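PDB 5XNE: alpha-acetolactate decarboxylase from Bacillus subtilis subsp. subtilis str. 168, which catalyses the decarboxylation of (2S)-2-acetolactate to (R)-acetoin, a step on the route from pyruvate to (R,R)-butane-2,3-diol. Local coordinates for residues 94-99 against 170-175; 101-104 against 109-112. All blocks are in the same frame, centred on the assembly; numbering follows the deposited sequence.

Contact 1 (94-99 against 170-175). With ZN (zinc ion), chain D.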
loop_
_atom_site.group_PDB
_atom_site.type_symbol
_atom_site.label_atom_id
_atom_site.label_comp_id
_atom_site.label_asym_id
_atom_site.label_seq_id
_atom_site.Cartn_x
_atom_site.Cartn_y
_atom_site.Cartn_z
ATOM N N ASP B 94 -21.640 17.516 4.916
ATOM C CA ASP B 94 -22.877 16.764 4.697
ATOM C C ASP B 94 -22.600 15.588 3.784
ATOM O O ASP B 94 -22.832 14.431 4.126
ATOM C CB ASP B 94 -23.982 17.592 4.019
ATOM C CG ASP B 94 -24.479 18.769 4.836
ATOM O OD1 ASP B 94 -24.007 18.972 5.971
ATOM O OD2 ASP B 94 -25.385 19.491 4.327
ATOM N N PHE B 95 -22.132 15.921 2.587
ATOM C CA PHE B 95 -21.951 14.953 1.522
ATOM C C PHE B 95 -20.986 13.840 1.908
ATOM O O PHE B 95 -21.278 12.667 1.698
ATOM C CB PHE B 95 -21.451 15.654 0.254
ATOM C CG PHE B 95 -21.204 14.722 -0.900
ATOM C CD1 PHE B 95 -22.258 14.196 -1.626
ATOM C CD2 PHE B 95 -19.908 14.370 -1.259
ATOM C CE1 PHE B 95 -22.029 13.333 -2.690
ATOM C CE2 PHE B 95 -19.670 13.510 -2.317
ATOM C CZ PHE B 95 -20.726 12.991 -3.036
ATOM N N GLU B 96 -19.846 14.211 2.475
ATOM C CA GLU B 96 -18.791 13.235 2.711
ATOM C C GLU B 96 -19.223 12.257 3.783
ATOM O O GLU B 96 -18.900 11.071 3.716
ATOM C CB GLU B 96 -17.482 13.950 3.055
ATOM C CG GLU B 96 -16.807 14.449 1.778
ATOM C CD GLU B 96 -15.473 15.117 2.004
ATOM O OE1 GLU B 96 -15.011 15.138 3.163
ATOM O OE2 GLU B 96 -14.885 15.599 0.998
ATOM N N LYS B 97 -20.014 12.729 4.740
ATOM C CA LYS B 97 -20.546 11.814 5.731
ATOM C C LYS B 97 -21.742 11.030 5.202
ATOM O O LYS B 97 -21.980 9.906 5.632
ATOM C CB LYS B 97 -20.909 12.543 7.024
ATOM C CG LYS B 97 -19.798 13.439 7.524
ATOM C CD LYS B 97 -18.770 12.640 8.308
ATOM C CE LYS B 97 -17.470 13.430 8.467
ATOM N NZ LYS B 97 -17.219 14.386 7.336
ATOM N N GLU B 98 -22.485 11.588 4.254
ATOM C CA GLU B 98 -23.605 10.834 3.688
ATOM C C GLU B 98 -23.097 9.667 2.831
ATOM O O GLU B 98 -23.560 8.530 2.967
ATOM C CB GLU B 98 -24.521 11.746 2.870
ATOM C CG GLU B 98 -25.505 10.995 1.982
ATOM C CD GLU B 98 -26.826 11.732 1.808
ATOM O OE1 GLU B 98 -27.184 12.536 2.699
ATOM O OE2 GLU B 98 -27.506 11.507 0.779
ATOM N N ILE B 99 -22.136 9.954 1.954
ATOM C CA ILE B 99 -21.552 8.925 1.105
ATOM C C ILE B 99 -20.831 7.880 1.949
ATOM O O ILE B 99 -20.997 6.683 1.737
ATOM C CB ILE B 99 -20.566 9.526 0.082
ATOM C CG1 ILE B 99 -21.314 10.433 -0.894
ATOM C CG2 ILE B 99 -19.805 8.425 -0.659
ATOM C CD1 ILE B 99 -22.431 9.746 -1.641
ATOM N N SER B 170 -5.366 9.304 2.573
ATOM C CA SER B 170 -6.487 8.686 3.278
ATOM C C SER B 170 -7.739 9.561 3.216
ATOM O O SER B 170 -7.655 10.790 3.321
ATOM C CB SER B 170 -6.110 8.431 4.747
ATOM O OG SER B 170 -7.198 7.891 5.458
ATOM N N GLY B 171 -8.894 8.921 3.067
ATOM C CA GLY B 171 -10.149 9.646 2.970
ATOM C C GLY B 171 -10.415 10.113 1.549
ATOM O O GLY B 171 -10.000 9.459 0.587
ATOM N N TYR B 172 -11.129 11.230 1.415
ATOM C CA TYR B 172 -11.448 11.767 0.099
ATOM C C TYR B 172 -10.301 12.575 -0.463
ATOM O O TYR B 172 -9.729 13.431 0.219
ATOM C CB TYR B 172 -12.696 12.657 0.148
ATOM C CG TYR B 172 -13.978 11.930 0.469
ATOM C CD1 TYR B 172 -14.744 11.353 -0.541
ATOM C CD2 TYR B 172 -14.439 11.839 1.778
ATOM C CE1 TYR B 172 -15.929 10.695 -0.248
ATOM C CE2 TYR B 172 -15.618 11.180 2.082
ATOM C CZ TYR B 172 -16.357 10.614 1.065
ATOM O OH TYR B 172 -17.531 9.965 1.370
ATOM N N HIS B 173 -9.978 12.313 -1.722
ATOM C CA HIS B 173 -9.028 13.131 -2.449
ATOM C C HIS B 173 -9.677 13.439 -3.797
ATOM O O HIS B 173 -9.858 12.549 -4.617
ATOM C CB HIS B 173 -7.689 12.397 -2.602
ATOM C CG HIS B 173 -6.639 13.184 -3.325
ATOM N ND1 HIS B 173 -5.411 12.653 -3.638
ATOM C CD2 HIS B 173 -6.634 14.456 -3.788
ATOM C CE1 HIS B 173 -4.683 13.568 -4.260
ATOM N NE2 HIS B 173 -5.407 14.668 -4.375
ATOM N N LEU B 174 -10.050 14.696 -3.992
ATOM C CA LEU B 174 -10.913 15.079 -5.110
ATOM C C LEU B 174 -10.336 16.255 -5.883
ATOM O O LEU B 174 -9.808 17.201 -5.284
ATOM C CB LEU B 174 -12.318 15.449 -4.600
ATOM C CG LEU B 174 -12.998 14.428 -3.690
ATOM C CD1 LEU B 174 -14.237 15.060 -3.057
ATOM C CD2 LEU B 174 -13.361 13.172 -4.448
ATOM N N HIS B 175 -10.451 16.183 -7.206
ATOM C CA HIS B 175 -10.123 17.305 -8.077
ATOM C C HIS B 175 -11.394 17.767 -8.799
ATOM O O HIS B 175 -12.394 17.062 -8.787
ATOM C CB HIS B 175 -9.034 16.922 -9.081
ATOM C CG HIS B 175 -7.667 16.775 -8.476
ATOM N ND1 HIS B 175 -6.533 16.617 -9.235
ATOM C CD2 HIS B 175 -7.259 16.763 -7.180
ATOM C CE1 HIS B 175 -5.477 16.515 -8.442
ATOM N NE2 HIS B 175 -5.891 16.598 -7.191
HETATM ZN ZN ZN D . -4.585 16.508 -5.375
HETATM O O HOH W 1 -2.697 16.414 -4.034
HETATM O O HOH W 2 -3.036 15.292 -6.432
HETATM O O HOH W 3 -3.078 18.095 -6.067
#

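Contact 2 (101-104 against 109-112)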
loop_
_atom_site.group_PDB
_atom_site.type_symbol
_atom_site.label_atom_id
_atom_site.label_comp_id
_atom_site.label_asym_id
_atom_site.label_seq_id
_atom_site.Cartn_x
_atom_site.Cartn_y
_atom_site.Cartn_z
ATOM N N SER B 101 -21.250 6.765 4.825
ATOM C CA SER B 101 -22.142 5.853 5.534
ATOM C C SER B 101 -22.761 4.819 4.596
ATOM O O SER B 101 -23.296 3.806 5.050
ATOM C CB SER B 101 -23.246 6.637 6.248
ATOM O OG SER B 101 -22.716 7.425 7.305
ATOM N N MET B 102 -22.679 5.077 3.295
ATOM C CA MET B 102 -23.328 4.242 2.279
ATOM C C MET B 102 -22.355 3.255 1.612
ATOM O O MET B 102 -22.768 2.301 0.948
ATOM C CB MET B 102 -24.002 5.148 1.240
ATOM C CG MET B 102 -23.808 4.774 -0.221
ATOM S SD MET B 102 -24.944 5.661 -1.305
ATOM C CE MET B 102 -24.468 5.008 -2.909
ATOM N N LEU B 103 -21.060 3.479 1.804
ATOM C CA LEU B 103 -20.052 2.555 1.290
ATOM C C LEU B 103 -20.214 1.183 1.932
ATOM O O LEU B 103 -20.492 1.096 3.129
ATOM C CB LEU B 103 -18.653 3.086 1.566
ATOM C CG LEU B 103 -18.393 4.500 1.054
ATOM C CD1 LEU B 103 -17.199 5.058 1.759
ATOM C CD2 LEU B 103 -18.182 4.482 -0.441
ATOM N N PRO B 104 -20.042 0.112 1.138
ATOM C CA PRO B 104 -20.066 -1.261 1.657
ATOM C C PRO B 104 -19.029 -1.450 2.763
ATOM O O PRO B 104 -19.233 -2.229 3.695
ATOM C CB PRO B 104 -19.723 -2.109 0.426
ATOM C CG PRO B 104 -20.127 -1.271 -0.734
ATOM C CD PRO B 104 -19.879 0.148 -0.325
ATOM N N PHE B 109 -11.135 0.458 -1.599
ATOM C CA PHE B 109 -10.843 1.650 -2.407
ATOM C C PHE B 109 -12.034 2.000 -3.290
ATOM O O PHE B 109 -12.685 1.101 -3.826
ATOM C CB PHE B 109 -9.615 1.414 -3.288
ATOM C CG PHE B 109 -8.327 1.267 -2.519
ATOM C CD1 PHE B 109 -8.007 0.069 -1.877
ATOM C CD2 PHE B 109 -7.424 2.321 -2.453
ATOM C CE1 PHE B 109 -6.812 -0.056 -1.161
ATOM C CE2 PHE B 109 -6.227 2.196 -1.746
ATOM C CZ PHE B 109 -5.929 1.010 -1.108
ATOM N N TYR B 110 -12.321 3.294 -3.452
ATOM C CA TYR B 110 -13.402 3.717 -4.347
ATOM C C TYR B 110 -12.956 4.852 -5.246
ATOM O O TYR B 110 -12.196 5.725 -4.828
ATOM C CB TYR B 110 -14.647 4.176 -3.563
ATOM C CG TYR B 110 -15.182 3.130 -2.625
ATOM C CD1 TYR B 110 -14.708 3.041 -1.324
ATOM C CD2 TYR B 110 -16.137 2.215 -3.048
ATOM C CE1 TYR B 110 -15.183 2.071 -0.446
ATOM C CE2 TYR B 110 -16.617 1.238 -2.181
ATOM C CZ TYR B 110 -16.129 1.177 -0.883
ATOM O OH TYR B 110 -16.596 0.212 -0.010
ATOM N N ALA B 111 -13.442 4.843 -6.478
ATOM C CA ALA B 111 -13.377 6.028 -7.315
ATOM C C ALA B 111 -14.733 6.696 -7.212
ATOM O O ALA B 111 -15.768 6.016 -7.118
ATOM C CB ALA B 111 -13.054 5.683 -8.751
ATOM N N ILE B 112 -14.741 8.019 -7.211
ATOM C CA ILE B 112 -15.999 8.735 -7.064
ATOM C C ILE B 112 -16.051 9.942 -7.982
ATOM O O ILE B 112 -15.065 10.658 -8.172
ATOM C CB ILE B 112 -16.224 9.155 -5.599
ATOM C CG1 ILE B 112 -17.572 9.873 -5.429
ATOM C CG2 ILE B 112 -15.119 10.051 -5.132
ATOM C CD1 ILE B 112 -17.934 10.103 -3.970
#

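Contact 1 (94-99 against 170-175)
Y172 reaches from strand 171-178 to the helix 92-100 and lies along the side chain of E96, so that helix and sheet are joined by a stack and a hydrogen bond together. This is helix-on-sheet packing on the back of the strand that carries two zinc ligands: Y172 and L174 point toward the helix, whereas H173 points away from it. The axes of the two short segments pass 10.6 Å apart. E96 and Y172 run past each other in opposite directions, and the evidence for stacking is the small angle of 16° between carboxylate and ring planes, with CG of E96 3.7 Å from the centroid of the Y172 ring in a CH-pi contact. With CG anti to its carbonyl carbon (chi1 -80°) and the chain extended beyond it, E96 lays CG over the rim of the ring, with CB beyond its CE2 edge and CD beyond CD2. Its carboxylate is buried but gripped at both oxygens: R92 forms a salt bridge with OE1 and Y190 a hydrogen bond with OE2, which would probably favour the charged form and fix its rotation. The phenol hydroxyl passes the carboxylate and donates instead to the backbone: OH of Y172 is 2.9 Å from O of E96, in the carbonyl plane and on a lone pair, at a C=O...donor angle of 122°. I99 brings CG2 to the edge of the ring, near its plane, and CB to 3.3 Å from OH of Y172. On the opposite side of the strand, H173 and H175 bind zinc with H186 and three waters, NE2 of H173 standing 2.2 Å from the metal.

Contact 2 (101-104 against 109-112)
The aromatic ring of Y110 carries a methyl group of L103 squarely on one face, while P104 approaches it obliquely near the hydroxyl end. CD2 of L103 sits 3.7 Å from the centroid of the Y110 ring and only 4° off its normal, and the near-equal distances from this methyl to the ring carbons confirm that it is centred: a CH-pi contact rather than a brush against the rim. The L103 side chain runs past the tyrosine in the opposite direction, and its first torsion, with CG anti to the carbonyl carbon (chi1 -54°), swings the branch ending in CD2 over the ring. The course of the backbone itself sets CB of L103 3.9 Å from OH of Y110. The proline closes on the same end, with CD of P104 3.3 Å from OH of Y110. Together they fold the connection between helix 92-100 and strand 109-115 back over the first residues of that strand, which runs antiparallel between 151-160 and 195-208, where Y110 also touches L159 and I199, with M82 of strand 82-86. The phenol oxygen finds its polar partner within the same connection, in a hydrogen bond with O of S105. A leucine in place of Y110 would probably leave O of S105 without this partner and take the flat support from under the L103 methyl. P104, for its part, also packs against F216 of the second subunit.

Overall arrangement
Contacts 1 and 2 have centres 9 Å apart on the same side of the chain's centre, and along the chain contact 2 falls inside the loop closed by contact 1. Helix 92-100 comes first, then residues 101-104, then strand 109-115, and much later strand 171-178; strand 151-160 pairs with both of these strands. I112 joins the two sites directly: its CG2 lies 3.6 Å from CD2 of L174, and its CD1 packs near F95, I99 and Y172. I112 therefore links the helix and strand 171-178 by apolar contacts, while residues 101-104 pack against strand 109-115 through Y110, with the zinc on the other side of strand 171-178 and the second subunit reached at contact 2.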